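Local coordinates for protein suppressor of fused homolog (Drosophila melanogaster, PDB 6LPH) that probably binds and sequesters transcription factors as a whole protein, of which this chain holds the N-terminal part, at residues Leu170-Val175 / Val199-Leu204. Residues are numbered along the deposited sequence; the frame is centred on the assembly and turned at random.
Sequences LQNLLV and VFDDEL
Asn172 and Val199 form an antiparallel hydrogen-bonded pair where two neighbouring strands of the mixed SUFU-domain sheet meet, just before the chain turns into helix 201-219. Val199 N donates to Asn172 O at 2.9 Å, whereas the return bond from Gln171 N to Val199 O is weak and stretched to 3.5 Å. A water also bridges the two, accepting from Gln171 N and donating to Val199 O, the latter at 2.6 Å. At the N-cap position, Phe200 has its N held by Glu203 OE2 in an almost straight bond (175°); Glu203 is long enough to fold back to it, while its OE1 pairs with Arg236. Branched Val199 suits the strand end, its CG1 lying 3.7 Å from Leu174 CG. Asn172 has CG anti to its carbonyl carbon (chi1 -62°), which lays its short, flat amide against the CD2 methyl of Leu204, the two side chains crossing at about a right angle. With an alanine here, Leu204 would probably lose the amide it packs against, leaving a gap between strand and helix. Leu170 puts its CD2 obliquely by the Phe200 ring, 3.5 Å from Phe200 CD2.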
ATOM      1  N   LEU A 170       2.975  -4.058  14.580  1.00 15.51           N
ATOM      2  CA  LEU A 170       1.937  -3.731  13.560  1.00 16.05           C
ATOM      3  C   LEU A 170       1.408  -4.984  12.823  1.00 15.54           C
ATOM      4  O   LEU A 170       2.045  -5.453  11.863  1.00 15.56           O
ATOM      5  CB  LEU A 170       2.443  -2.654  12.588  1.00 15.51           C
ATOM      6  CG  LEU A 170       2.938  -1.355  13.221  1.00 17.03           C
ATOM      7  CD1 LEU A 170       3.155  -0.319  12.139  1.00 17.55           C
ATOM      8  CD2 LEU A 170       1.963  -0.800  14.259  1.00 15.48           C
ATOM      9  N   GLN A 171       0.254  -5.505  13.281  1.00 14.70           N
ATOM     10  CA  GLN A 171      -0.337  -6.779  12.820  1.00 15.03           C
ATOM     11  C   GLN A 171      -1.675  -6.641  12.142  1.00 13.00           C
ATOM     12  O   GLN A 171      -2.289  -7.663  11.813  1.00 13.80           O
ATOM     13  CB  GLN A 171      -0.744  -7.684  13.984  1.00 19.95           C
ATOM     14  CG  GLN A 171       0.065  -7.639  15.227  1.00 24.58           C
ATOM     15  CD  GLN A 171       1.271  -8.422  14.996  1.00 24.53           C
ATOM     16  OE1 GLN A 171       2.046  -8.051  14.142  1.00 27.91           O
ATOM     17  NE2 GLN A 171       1.425  -9.543  15.696  1.00 33.42           N
ATOM     18  N   ASN A 172      -2.169  -5.419  12.011  1.00 11.83           N
ATOM     19  CA  ASN A 172      -3.518  -5.181  11.500  1.00 11.32           C
ATOM     20  C   ASN A 172      -3.498  -3.898  10.728  1.00 11.27           C
ATOM     21  O   ASN A 172      -2.476  -3.174  10.740  1.00 10.91           O
ATOM     22  CB  ASN A 172      -4.524  -5.103  12.675  1.00 12.33           C
ATOM     23  CG  ASN A 172      -4.603  -6.409  13.469  1.00 14.67           C
ATOM     24  OD1 ASN A 172      -4.056  -6.511  14.577  1.00 20.08           O
ATOM     25  ND2 ASN A 172      -5.256  -7.397  12.918  1.00 11.45           N
ATOM     26  N   LEU A 173      -4.601  -3.613  10.020  1.00 11.42           N
ATOM     27  CA  LEU A 173      -4.606  -2.530   9.059  1.00 12.17           C
ATOM     28  C   LEU A 173      -5.823  -1.689   9.225  1.00 11.94           C
ATOM     29  O   LEU A 173      -6.887  -2.215   9.531  1.00 14.03           O
ATOM     30  CB  LEU A 173      -4.656  -3.083   7.616  1.00 13.54           C
ATOM     31  CG  LEU A 173      -3.480  -4.028   7.342  1.00 16.13           C
ATOM     32  CD1 LEU A 173      -3.764  -4.903   6.142  1.00 16.99           C
ATOM     33  CD2 LEU A 173      -2.204  -3.197   7.197  1.00 14.61           C
ATOM     34  N   LEU A 174      -5.678  -0.381   9.022  1.00 11.58           N
ATOM     35  CA  LEU A 174      -6.859   0.493   8.781  1.00 11.69           C
ATOM     36  C   LEU A 174      -6.727   1.010   7.391  1.00 12.69           C
ATOM     37  O   LEU A 174      -5.632   0.966   6.838  1.00 12.48           O
ATOM     38  CB  LEU A 174      -6.964   1.689   9.760  1.00 10.86           C
ATOM     39  CG  LEU A 174      -6.996   1.332  11.248  1.00 12.25           C
ATOM     40  CD1 LEU A 174      -7.182   2.574  12.148  1.00 12.90           C
ATOM     41  CD2 LEU A 174      -8.102   0.305  11.470  1.00 13.83           C
ATOM     42  N   VAL A 175      -7.843   1.515   6.836  1.00 14.96           N
ATOM     43  CA  VAL A 175      -7.894   2.033   5.468  1.00 15.43           C
ATOM     44  C   VAL A 175      -8.209   3.532   5.468  1.00 14.80           C
ATOM     45  O   VAL A 175      -9.210   3.973   6.029  1.00 14.60           O
ATOM     46  CB  VAL A 175      -8.927   1.283   4.594  1.00 16.10           C
ATOM     47  CG1 VAL A 175      -8.928   1.823   3.151  1.00 15.17           C
ATOM     48  CG2 VAL A 175      -8.635  -0.214   4.604  1.00 15.83           C
ATOM     49  N   VAL A 199      -1.454  -0.809  12.140  1.00 13.14           N
ATOM     50  CA  VAL A 199      -1.886  -0.377  13.469  1.00 13.21           C
ATOM     51  C   VAL A 199      -1.666  -1.462  14.550  1.00 14.09           C
ATOM     52  O   VAL A 199      -1.546  -2.680  14.254  1.00 14.48           O
ATOM     53  CB  VAL A 199      -3.375   0.096  13.506  1.00 13.11           C
ATOM     54  CG1 VAL A 199      -3.581   1.347  12.646  1.00 13.33           C
ATOM     55  CG2 VAL A 199      -4.339  -1.015  13.078  1.00 12.28           C
ATOM     56  N   PHE A 200      -1.680  -1.007  15.800  1.00 14.05           N
ATOM     57  CA  PHE A 200      -1.561  -1.866  16.993  1.00 14.81           C
ATOM     58  C   PHE A 200      -2.885  -2.573  17.210  1.00 15.51           C
ATOM     59  O   PHE A 200      -3.949  -2.187  16.635  1.00 15.28           O
ATOM     60  CB  PHE A 200      -1.257  -1.008  18.245  1.00 15.73           C
ATOM     61  CG  PHE A 200       0.195  -0.652  18.423  1.00 17.35           C
ATOM     62  CD1 PHE A 200       0.883  -1.061  19.565  1.00 20.37           C
ATOM     63  CD2 PHE A 200       0.877   0.132  17.467  1.00 16.20           C
ATOM     64  CE1 PHE A 200       2.227  -0.728  19.737  1.00 22.08           C
ATOM     65  CE2 PHE A 200       2.223   0.460  17.637  1.00 18.81           C
ATOM     66  CZ  PHE A 200       2.902   0.017  18.771  1.00 19.45           C
ATOM     67  N   ASP A 201      -2.822  -3.603  18.031  1.00 17.19           N
ATOM     68  CA  ASP A 201      -4.010  -4.347  18.424  1.00 19.71           C
ATOM     69  C   ASP A 201      -5.057  -3.435  19.034  1.00 19.15           C
ATOM     70  O   ASP A 201      -6.226  -3.576  18.691  1.00 17.58           O
ATOM     71  CB  ASP A 201      -3.685  -5.449  19.445  1.00 20.28           C
ATOM     72  CG  ASP A 201      -2.991  -6.665  18.822  1.00 23.75           C
ATOM     73  OD1 ASP A 201      -2.578  -6.638  17.647  1.00 24.26           O
ATOM     74  OD2 ASP A 201      -2.832  -7.671  19.546  1.00 30.87           O
ATOM     75  N   ASP A 202      -4.657  -2.532  19.946  1.00 18.15           N
ATOM     76  CA  ASP A 202      -5.656  -1.666  20.600  1.00 18.43           C
ATOM     77  C   ASP A 202      -6.259  -0.651  19.621  1.00 17.04           C
ATOM     78  O   ASP A 202      -7.452  -0.338  19.694  1.00 17.66           O
ATOM     79  CB  ASP A 202      -5.141  -1.001  21.904  1.00 17.90           C
ATOM     80  CG  ASP A 202      -3.913  -0.097  21.693  1.00 20.35           C
ATOM     81  OD1 ASP A 202      -3.281  -0.149  20.620  1.00 22.61           O
ATOM     82  OD2 ASP A 202      -3.560   0.657  22.628  1.00 23.08           O
ATOM     83  N   GLU A 203      -5.440  -0.173  18.684  1.00 16.02           N
ATOM     84  CA  GLU A 203      -5.921   0.733  17.625  1.00 16.50           C
ATOM     85  C   GLU A 203      -6.981   0.028  16.758  1.00 16.64           C
ATOM     86  O   GLU A 203      -8.041   0.608  16.420  1.00 14.99           O
ATOM     87  CB  GLU A 203      -4.736   1.250  16.783  1.00 15.86           C
ATOM     88  CG  GLU A 203      -3.913   2.317  17.520  1.00 17.20           C
ATOM     89  CD  GLU A 203      -2.471   2.495  17.046  1.00 14.58           C
ATOM     90  OE1 GLU A 203      -1.759   3.301  17.695  1.00 12.63           O
ATOM     91  OE2 GLU A 203      -2.038   1.865  16.049  1.00 13.15           O
ATOM     92  N   LEU A 204      -6.693  -1.223  16.406  1.00 17.52           N
ATOM     93  CA  LEU A 204      -7.640  -2.031  15.638  1.00 19.02           C
ATOM     94  C   LEU A 204      -8.912  -2.231  16.458  1.00 17.86           C
ATOM     95  O   LEU A 204     -10.023  -2.031  15.962  1.00 18.73           O
ATOM     96  CB  LEU A 204      -7.049  -3.398  15.255  1.00 17.74           C
ATOM     97  CG  LEU A 204      -8.164  -4.316  14.748  1.00 19.92           C
ATOM     98  CD1 LEU A 204      -8.539  -3.892  13.335  1.00 21.37           C
ATOM     99  CD2 LEU A 204      -7.809  -5.792  14.845  1.00 19.34           C
TER
HETATM  100  O   HOH W   1      -1.672  -5.077  15.290  1.00 20.56           O